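Local coordinates for protein TBC1 domain family member 22A (Homo sapiens, PDB 2QFZ) that probably acts as a GTPase-activating protein for Rab-family GTPases through its TBC domain, which is the part in this model, and forms homodimers, at residues 286-298 and 307-319. Sequence-based numbering, arbitrary orientation.
Sequences AAFLVRWRKEILE and LFLQNLPTAHWDD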
ATOM      1  N   ALA A 286      -1.624  12.491   8.989  1.00 16.05           N
ATOM      2  CA  ALA A 286      -1.699  13.531  10.025  1.00 17.53           C
ATOM      3  C   ALA A 286      -0.942  13.124  11.282  1.00 18.19           C
ATOM      4  O   ALA A 286      -0.140  13.910  11.809  1.00 17.91           O
ATOM      5  CB  ALA A 286      -3.158  13.867  10.328  1.00 15.12           C
ATOM      6  N   ALA A 287      -1.149  11.876  11.717  1.00 22.60           N
ATOM      7  CA  ALA A 287      -0.386  11.283  12.829  1.00 23.09           C
ATOM      8  C   ALA A 287       1.120  11.129  12.535  1.00 22.81           C
ATOM      9  O   ALA A 287       1.983  11.316  13.417  1.00 22.75           O
ATOM     10  CB  ALA A 287      -1.011   9.963  13.262  1.00 22.37           C
ATOM     11  N   PHE A 288       1.455  10.818  11.299  1.00 16.06           N
ATOM     12  CA  PHE A 288       2.854  10.676  10.911  1.00 18.63           C
ATOM     13  C   PHE A 288       3.583  12.020  11.031  1.00 23.23           C
ATOM     14  O   PHE A 288       4.694  12.099  11.578  1.00 23.63           O
ATOM     15  CB  PHE A 288       2.932  10.127   9.483  1.00 17.68           C
ATOM     16  CG  PHE A 288       4.260   9.667   9.066  1.00 17.29           C
ATOM     17  CD1 PHE A 288       4.933   8.670   9.767  1.00 18.56           C
ATOM     18  CD2 PHE A 288       4.855  10.199   7.936  1.00 16.17           C
ATOM     19  CE1 PHE A 288       6.189   8.203   9.339  1.00 17.45           C
ATOM     20  CE2 PHE A 288       6.112   9.735   7.499  1.00 19.15           C
ATOM     21  CZ  PHE A 288       6.775   8.752   8.193  1.00 18.32           C
ATOM     22  N   LEU A 289       2.941  13.077  10.555  1.00 24.27           N
ATOM     23  CA  LEU A 289       3.506  14.406  10.674  1.00 29.21           C
ATOM     24  C   LEU A 289       3.728  14.848  12.152  1.00 30.82           C
ATOM     25  O   LEU A 289       4.825  15.298  12.520  1.00 30.76           O
ATOM     26  CB  LEU A 289       2.633  15.409   9.897  1.00 30.85           C
ATOM     27  CG  LEU A 289       3.177  16.817   9.684  1.00 30.32           C
ATOM     28  CD1 LEU A 289       4.496  16.852   8.949  1.00 26.66           C
ATOM     29  CD2 LEU A 289       2.116  17.613   8.940  1.00 30.81           C
ATOM     30  N   VAL A 290       2.714  14.689  12.989  1.00 28.99           N
ATOM     31  CA  VAL A 290       2.772  15.219  14.328  1.00 30.79           C
ATOM     32  C   VAL A 290       3.555  14.325  15.283  1.00 32.61           C
ATOM     33  O   VAL A 290       3.919  14.794  16.342  1.00 28.56           O
ATOM     34  CB  VAL A 290       1.373  15.673  14.902  1.00 31.77           C
ATOM     35  CG1 VAL A 290       0.750  16.745  13.998  1.00 37.33           C
ATOM     36  CG2 VAL A 290       0.403  14.534  15.140  1.00 34.47           C
ATOM     37  N   ARG A 291       3.868  13.085  14.868  1.00 29.06           N
ATOM     38  CA  ARG A 291       4.844  12.219  15.539  1.00 30.04           C
ATOM     39  C   ARG A 291       6.210  12.919  15.687  1.00 31.96           C
ATOM     40  O   ARG A 291       6.873  12.763  16.715  1.00 31.02           O
ATOM     41  CB  ARG A 291       4.962  10.863  14.802  1.00 33.17           C
ATOM     42  CG  ARG A 291       6.222  10.008  15.066  1.00 35.28           C
ATOM     43  CD  ARG A 291       6.224   9.280  16.429  1.00 38.32           C
ATOM     44  NE  ARG A 291       7.496   8.559  16.619  1.00 39.27           N
ATOM     45  CZ  ARG A 291       8.639   9.108  17.057  1.00 41.66           C
ATOM     46  NH1 ARG A 291       8.708  10.397  17.372  1.00 41.84           N
ATOM     47  NH2 ARG A 291       9.728   8.364  17.191  1.00 42.05           N
ATOM     48  N   TRP A 292       6.619  13.724  14.703  1.00 31.93           N
ATOM     49  CA  TRP A 292       7.912  14.462  14.838  1.00 31.31           C
ATOM     50  C   TRP A 292       7.722  15.930  15.075  1.00 26.48           C
ATOM     51  O   TRP A 292       8.534  16.751  14.642  1.00 29.95           O
ATOM     52  CB  TRP A 292       8.783  14.248  13.629  1.00 34.89           C
ATOM     53  CG  TRP A 292       9.401  12.892  13.620  1.00 37.40           C
ATOM     54  CD1 TRP A 292      10.517  12.473  14.323  1.00 37.24           C
ATOM     55  CD2 TRP A 292       8.946  11.778  12.896  1.00 34.50           C
ATOM     56  NE1 TRP A 292      10.773  11.164  14.061  1.00 36.98           N
ATOM     57  CE2 TRP A 292       9.817  10.706  13.187  1.00 38.37           C
ATOM     58  CE3 TRP A 292       7.875  11.568  12.039  1.00 34.06           C
ATOM     59  CZ2 TRP A 292       9.654   9.460  12.630  1.00 36.73           C
ATOM     60  CZ3 TRP A 292       7.720  10.350  11.491  1.00 36.13           C
ATOM     61  CH2 TRP A 292       8.596   9.292  11.794  1.00 36.51           C
ATOM     62  N   ARG A 293       6.659  16.285  15.774  1.00 24.10           N
ATOM     63  CA  ARG A 293       6.380  17.659  15.990  1.00 27.93           C
ATOM     64  C   ARG A 293       7.580  18.368  16.661  1.00 30.86           C
ATOM     65  O   ARG A 293       7.861  19.521  16.334  1.00 30.82           O
ATOM     66  CB  ARG A 293       5.082  17.851  16.769  1.00 30.28           C
ATOM     67  CG  ARG A 293       5.042  17.270  18.165  1.00 33.17           C
ATOM     68  CD  ARG A 293       3.696  17.595  18.856  1.00 35.25           C
ATOM     69  NE  ARG A 293       3.233  18.965  18.611  1.00 38.36           N
ATOM     70  CZ  ARG A 293       3.573  20.051  19.321  1.00 39.81           C
ATOM     71  NH1 ARG A 293       4.404  19.992  20.366  1.00 38.61           N
ATOM     72  NH2 ARG A 293       3.064  21.229  18.973  1.00 40.07           N
ATOM     73  N   LYS A 294       8.291  17.666  17.554  1.00 35.69           N
ATOM     74  CA  LYS A 294       9.435  18.221  18.307  1.00 33.12           C
ATOM     75  C   LYS A 294      10.587  18.606  17.389  1.00 31.60           C
ATOM     76  O   LYS A 294      11.066  19.734  17.424  1.00 31.60           O
ATOM     77  CB  LYS A 294       9.926  17.186  19.350  1.00 37.73           C
ATOM     78  CG  LYS A 294      11.290  17.504  20.048  1.00 39.20           C
ATOM     79  N   GLU A 295      11.031  17.662  16.566  1.00 29.99           N
ATOM     80  CA  GLU A 295      12.047  17.935  15.562  1.00 27.95           C
ATOM     81  C   GLU A 295      11.630  18.974  14.471  1.00 26.58           C
ATOM     82  O   GLU A 295      12.481  19.696  13.986  1.00 29.61           O
ATOM     83  CB  GLU A 295      12.480  16.634  14.895  1.00 33.95           C
ATOM     84  CG  GLU A 295      13.175  15.640  15.832  1.00 35.60           C
ATOM     85  CD  GLU A 295      12.263  14.563  16.425  1.00 40.45           C
ATOM     86  OE1 GLU A 295      11.088  14.844  16.765  1.00 39.59           O
ATOM     87  OE2 GLU A 295      12.752  13.410  16.559  1.00 46.13           O
ATOM     88  N   ILE A 296      10.345  19.020  14.091  1.00 22.91           N
ATOM     89  CA  ILE A 296       9.800  20.025  13.162  1.00 22.93           C
ATOM     90  C   ILE A 296       9.896  21.442  13.736  1.00 23.32           C
ATOM     91  O   ILE A 296      10.424  22.336  13.113  1.00 25.88           O
ATOM     92  CB  ILE A 296       8.286  19.743  12.798  1.00 21.76           C
ATOM     93  CG1 ILE A 296       8.147  18.545  11.869  1.00 24.41           C
ATOM     94  CG2 ILE A 296       7.604  20.973  12.133  1.00 24.42           C
ATOM     95  CD1 ILE A 296       6.682  18.036  11.724  1.00 20.96           C
ATOM     96  N   LEU A 297       9.349  21.625  14.919  1.00 23.72           N
ATOM     97  CA  LEU A 297       9.334  22.900  15.610  1.00 27.12           C
ATOM     98  C   LEU A 297      10.724  23.457  16.042  1.00 30.10           C
ATOM     99  O   LEU A 297      10.866  24.668  16.235  1.00 31.73           O
ATOM    100  CB  LEU A 297       8.422  22.783  16.818  1.00 27.08           C
ATOM    101  CG  LEU A 297       6.925  22.583  16.483  1.00 28.90           C
ATOM    102  CD1 LEU A 297       6.138  22.040  17.719  1.00 28.68           C
ATOM    103  CD2 LEU A 297       6.322  23.862  15.995  1.00 28.56           C
ATOM    104  N   GLU A 298      11.725  22.579  16.159  1.00 29.11           N
ATOM    105  CA  GLU A 298      13.099  22.963  16.443  1.00 30.94           C
ATOM    106  C   GLU A 298      13.857  23.336  15.174  1.00 35.17           C
ATOM    107  O   GLU A 298      14.890  24.025  15.240  1.00 32.92           O
ATOM    108  CB  GLU A 298      13.843  21.798  17.098  1.00 28.68           C
ATOM    109  N   LEU A 307      13.904  18.862   3.767  1.00 20.81           N
ATOM    110  CA  LEU A 307      14.707  17.614   3.706  1.00 25.01           C
ATOM    111  C   LEU A 307      14.324  16.581   4.728  1.00 23.45           C
ATOM    112  O   LEU A 307      14.259  15.419   4.389  1.00 22.89           O
ATOM    113  CB  LEU A 307      16.212  17.858   3.834  1.00 27.45           C
ATOM    114  CG  LEU A 307      16.828  18.471   2.569  1.00 33.53           C
ATOM    115  CD1 LEU A 307      18.054  19.306   2.974  1.00 35.55           C
ATOM    116  CD2 LEU A 307      17.187  17.417   1.494  1.00 33.80           C
ATOM    117  N   PHE A 308      14.092  17.029   5.963  1.00 22.98           N
ATOM    118  CA  PHE A 308      13.665  16.201   7.092  1.00 25.38           C
ATOM    119  C   PHE A 308      12.276  15.566   6.828  1.00 26.36           C
ATOM    120  O   PHE A 308      12.096  14.376   7.002  1.00 25.04           O
ATOM    121  CB  PHE A 308      13.617  17.069   8.379  1.00 23.93           C
ATOM    122  CG  PHE A 308      13.176  16.325   9.598  1.00 25.54           C
ATOM    123  CD1 PHE A 308      14.011  15.377  10.195  1.00 24.61           C
ATOM    124  CD2 PHE A 308      11.928  16.570  10.176  1.00 26.53           C
ATOM    125  CE1 PHE A 308      13.603  14.679  11.326  1.00 25.11           C
ATOM    126  CE2 PHE A 308      11.515  15.858  11.306  1.00 25.97           C
ATOM    127  CZ  PHE A 308      12.386  14.915  11.889  1.00 23.96           C
ATOM    128  N   LEU A 309      11.311  16.382   6.404  1.00 24.54           N
ATOM    129  CA  LEU A 309       9.934  15.919   6.166  1.00 23.93           C
ATOM    130  C   LEU A 309       9.887  14.891   5.018  1.00 25.26           C
ATOM    131  O   LEU A 309       8.997  14.027   4.977  1.00 28.19           O
ATOM    132  CB  LEU A 309       9.027  17.095   5.840  1.00 22.27           C
ATOM    133  CG  LEU A 309       8.625  18.034   6.989  1.00 24.95           C
ATOM    134  CD1 LEU A 309       7.961  19.338   6.497  1.00 23.47           C
ATOM    135  CD2 LEU A 309       7.693  17.313   7.930  1.00 26.05           C
ATOM    136  N   GLN A 310      10.838  15.026   4.093  1.00 23.28           N
ATOM    137  CA  GLN A 310      10.981  14.141   2.951  1.00 24.06           C
ATOM    138  C   GLN A 310      11.837  12.944   3.279  1.00 27.00           C
ATOM    139  O   GLN A 310      11.958  12.064   2.461  1.00 26.36           O
ATOM    140  CB  GLN A 310      11.613  14.893   1.778  1.00 23.80           C
ATOM    141  CG  GLN A 310      10.723  15.848   1.089  1.00 24.82           C
ATOM    142  CD  GLN A 310      11.417  16.627  -0.028  1.00 26.07           C
ATOM    143  OE1 GLN A 310      12.640  16.781  -0.036  1.00 26.09           O
ATOM    144  NE2 GLN A 310      10.623  17.148  -0.963  1.00 26.76           N
ATOM    145  N   ASN A 311      12.462  12.925   4.464  1.00 32.40           N
ATOM    146  CA  ASN A 311      13.409  11.864   4.841  1.00 31.98           C
ATOM    147  C   ASN A 311      13.293  11.537   6.312  1.00 29.12           C
ATOM    148  O   ASN A 311      14.277  11.554   7.037  1.00 33.82           O
ATOM    149  CB  ASN A 311      14.847  12.285   4.544  1.00 34.32           C
ATOM    150  CG  ASN A 311      15.111  12.497   3.061  1.00 36.46           C
ATOM    151  OD1 ASN A 311      15.438  11.549   2.336  1.00 40.10           O
ATOM    152  ND2 ASN A 311      15.029  13.748   2.611  1.00 30.56           N
ATOM    153  N   LEU A 312      12.082  11.234   6.766  1.00 29.88           N
ATOM    154  CA  LEU A 312      11.844  11.045   8.186  1.00 29.77           C
ATOM    155  C   LEU A 312      12.620   9.807   8.683  1.00 33.13           C
ATOM    156  O   LEU A 312      12.758   8.833   7.936  1.00 30.62           O
ATOM    157  CB  LEU A 312      10.348  10.967   8.492  1.00 29.90           C
ATOM    158  CG  LEU A 312       9.619  12.336   8.366  1.00 30.07           C
ATOM    159  CD1 LEU A 312       8.130  12.144   8.429  1.00 29.07           C
ATOM    160  CD2 LEU A 312      10.043  13.346   9.421  1.00 28.58           C
ATOM    161  N   PRO A 313      13.180   9.869   9.909  1.00 31.96           N
ATOM    162  CA  PRO A 313      14.056   8.779  10.371  1.00 34.28           C
ATOM    163  C   PRO A 313      13.271   7.527  10.842  1.00 30.11           C
ATOM    164  O   PRO A 313      12.910   7.402  12.004  1.00 30.65           O
ATOM    165  CB  PRO A 313      14.851   9.436  11.533  1.00 34.87           C
ATOM    166  CG  PRO A 313      14.362  10.855  11.623  1.00 35.71           C
ATOM    167  CD  PRO A 313      13.053  10.913  10.938  1.00 32.81           C
ATOM    168  N   THR A 314      12.988   6.638   9.906  1.00 27.68           N
ATOM    169  CA  THR A 314      12.137   5.478  10.164  1.00 25.92           C
ATOM    170  C   THR A 314      12.817   4.146   9.790  1.00 25.42           C
ATOM    171  O   THR A 314      12.193   3.093   9.851  1.00 22.04           O
ATOM    172  CB  THR A 314      10.846   5.566   9.322  1.00 23.53           C
ATOM    173  OG1 THR A 314      11.199   5.624   7.931  1.00 20.49           O
ATOM    174  CG2 THR A 314      10.030   6.750   9.720  1.00 19.89           C
ATOM    175  N   ALA A 315      14.093   4.177   9.429  1.00 30.20           N
ATOM    176  CA  ALA A 315      14.793   2.938   9.027  1.00 32.38           C
ATOM    177  C   ALA A 315      14.804   1.881  10.161  1.00 29.75           C
ATOM    178  O   ALA A 315      14.895   0.686   9.920  1.00 27.64           O
ATOM    179  CB  ALA A 315      16.186   3.268   8.575  1.00 30.91           C
ATOM    180  N   HIS A 316      14.671   2.327  11.399  1.00 30.42           N
ATOM    181  CA  HIS A 316      14.711   1.428  12.540  1.00 30.06           C
ATOM    182  C   HIS A 316      13.313   1.044  13.026  1.00 31.49           C
ATOM    183  O   HIS A 316      13.173   0.359  14.037  1.00 32.30           O
ATOM    184  CB  HIS A 316      15.496   2.074  13.678  1.00 29.53           C
ATOM    185  CG  HIS A 316      14.869   3.324  14.208  1.00 27.08           C
ATOM    186  ND1 HIS A 316      15.075   4.556  13.635  1.00 27.09           N
ATOM    187  CD2 HIS A 316      14.020   3.528  15.242  1.00 28.76           C
ATOM    188  CE1 HIS A 316      14.391   5.470  14.302  1.00 27.02           C
ATOM    189  NE2 HIS A 316      13.747   4.875  15.283  1.00 27.12           N
ATOM    190  N   TRP A 317      12.277   1.489  12.325  1.00 27.95           N
ATOM    191  CA  TRP A 317      10.916   1.303  12.806  1.00 31.32           C
ATOM    192  C   TRP A 317      10.477  -0.171  12.798  1.00 29.88           C
ATOM    193  O   TRP A 317      10.860  -0.918  11.936  1.00 27.59           O
ATOM    194  CB  TRP A 317       9.927   2.179  12.016  1.00 28.31           C
ATOM    195  CG  TRP A 317       9.705   3.499  12.645  1.00 28.35           C
ATOM    196  CD1 TRP A 317      10.577   4.194  13.449  1.00 26.23           C
ATOM    197  CD2 TRP A 317       8.533   4.306  12.531  1.00 27.41           C
ATOM    198  NE1 TRP A 317      10.015   5.362  13.839  1.00 28.96           N
ATOM    199  CE2 TRP A 317       8.759   5.467  13.294  1.00 28.45           C
ATOM    200  CE3 TRP A 317       7.332   4.181  11.825  1.00 24.53           C
ATOM    201  CZ2 TRP A 317       7.815   6.482  13.395  1.00 28.44           C
ATOM    202  CZ3 TRP A 317       6.379   5.194  11.952  1.00 27.87           C
ATOM    203  CH2 TRP A 317       6.627   6.320  12.710  1.00 27.29           C
ATOM    204  N   ASP A 318       9.693  -0.544  13.806  1.00 37.33           N
ATOM    205  CA  ASP A 318       9.177  -1.912  13.978  1.00 40.76           C
ATOM    206  C   ASP A 318       7.674  -1.857  14.256  1.00 42.57           C
ATOM    207  O   ASP A 318       7.047  -0.793  14.103  1.00 41.30           O
ATOM    208  CB  ASP A 318       9.950  -2.703  15.077  1.00 41.54           C
ATOM    209  CG  ASP A 318       9.938  -2.024  16.482  1.00 45.60           C
ATOM    210  OD1 ASP A 318      11.043  -1.883  17.078  1.00 50.98           O
ATOM    211  OD2 ASP A 318       8.860  -1.672  17.023  1.00 44.38           O
ATOM    212  N   ASP A 319       7.092  -2.998  14.631  1.00 41.24           N
ATOM    213  CA  ASP A 319       5.638  -3.130  14.708  1.00 40.19           C
ATOM    214  C   ASP A 319       5.091  -2.246  15.812  1.00 34.96           C
ATOM    215  O   ASP A 319       4.026  -1.695  15.677  1.00 39.85           O
ATOM    216  CB  ASP A 319       5.220  -4.604  14.913  1.00 44.69           C
TER
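L312 packs over one face of W292, and W292, F288, F308 and W317 form an aromatic cluster in the all-helical Rab-GAP TBC domain. It joins the break between helices 276-291 and 293-298, where W292 is the N-cap residue, to the loop that leaves helix 302-309. L312 CB sits over the six-membered ring of W292, 4.2 Å from its centroid, a CH-pi contact. F308 turns an edge to the five-membered ring of the same indole in an offset edge-to-face pair, planes at 88°. W317 is different: its plane is nearly parallel to that of W292 (15°) but displaced so far that the rings scarcely overlap, CH2 of W292 lying 3.3 Å from CZ2 of W317. A leucine in place of W292 would probably leave L312 CB without its aromatic face and open a gap between F308 and W317.

The next shell frames the indole. R291 CG lies against the face of W292 opposite L312. With chi1 at -168°, F288 holds CG trans to the backbone N, which brings CE2 within 3.3 Å of L312 CD1; W317 CH2 lies at the edge of this ring, and W249 meets it edge-to-face. T314 OG1 is hydrogen-bonded to the backbone O of E257, while its methyl CG2 lies over the centre of the W317 ring and comes within 3.6 Å of W292 CH2. The buried W317 NE1 has no hydrogen-bond partner in the model.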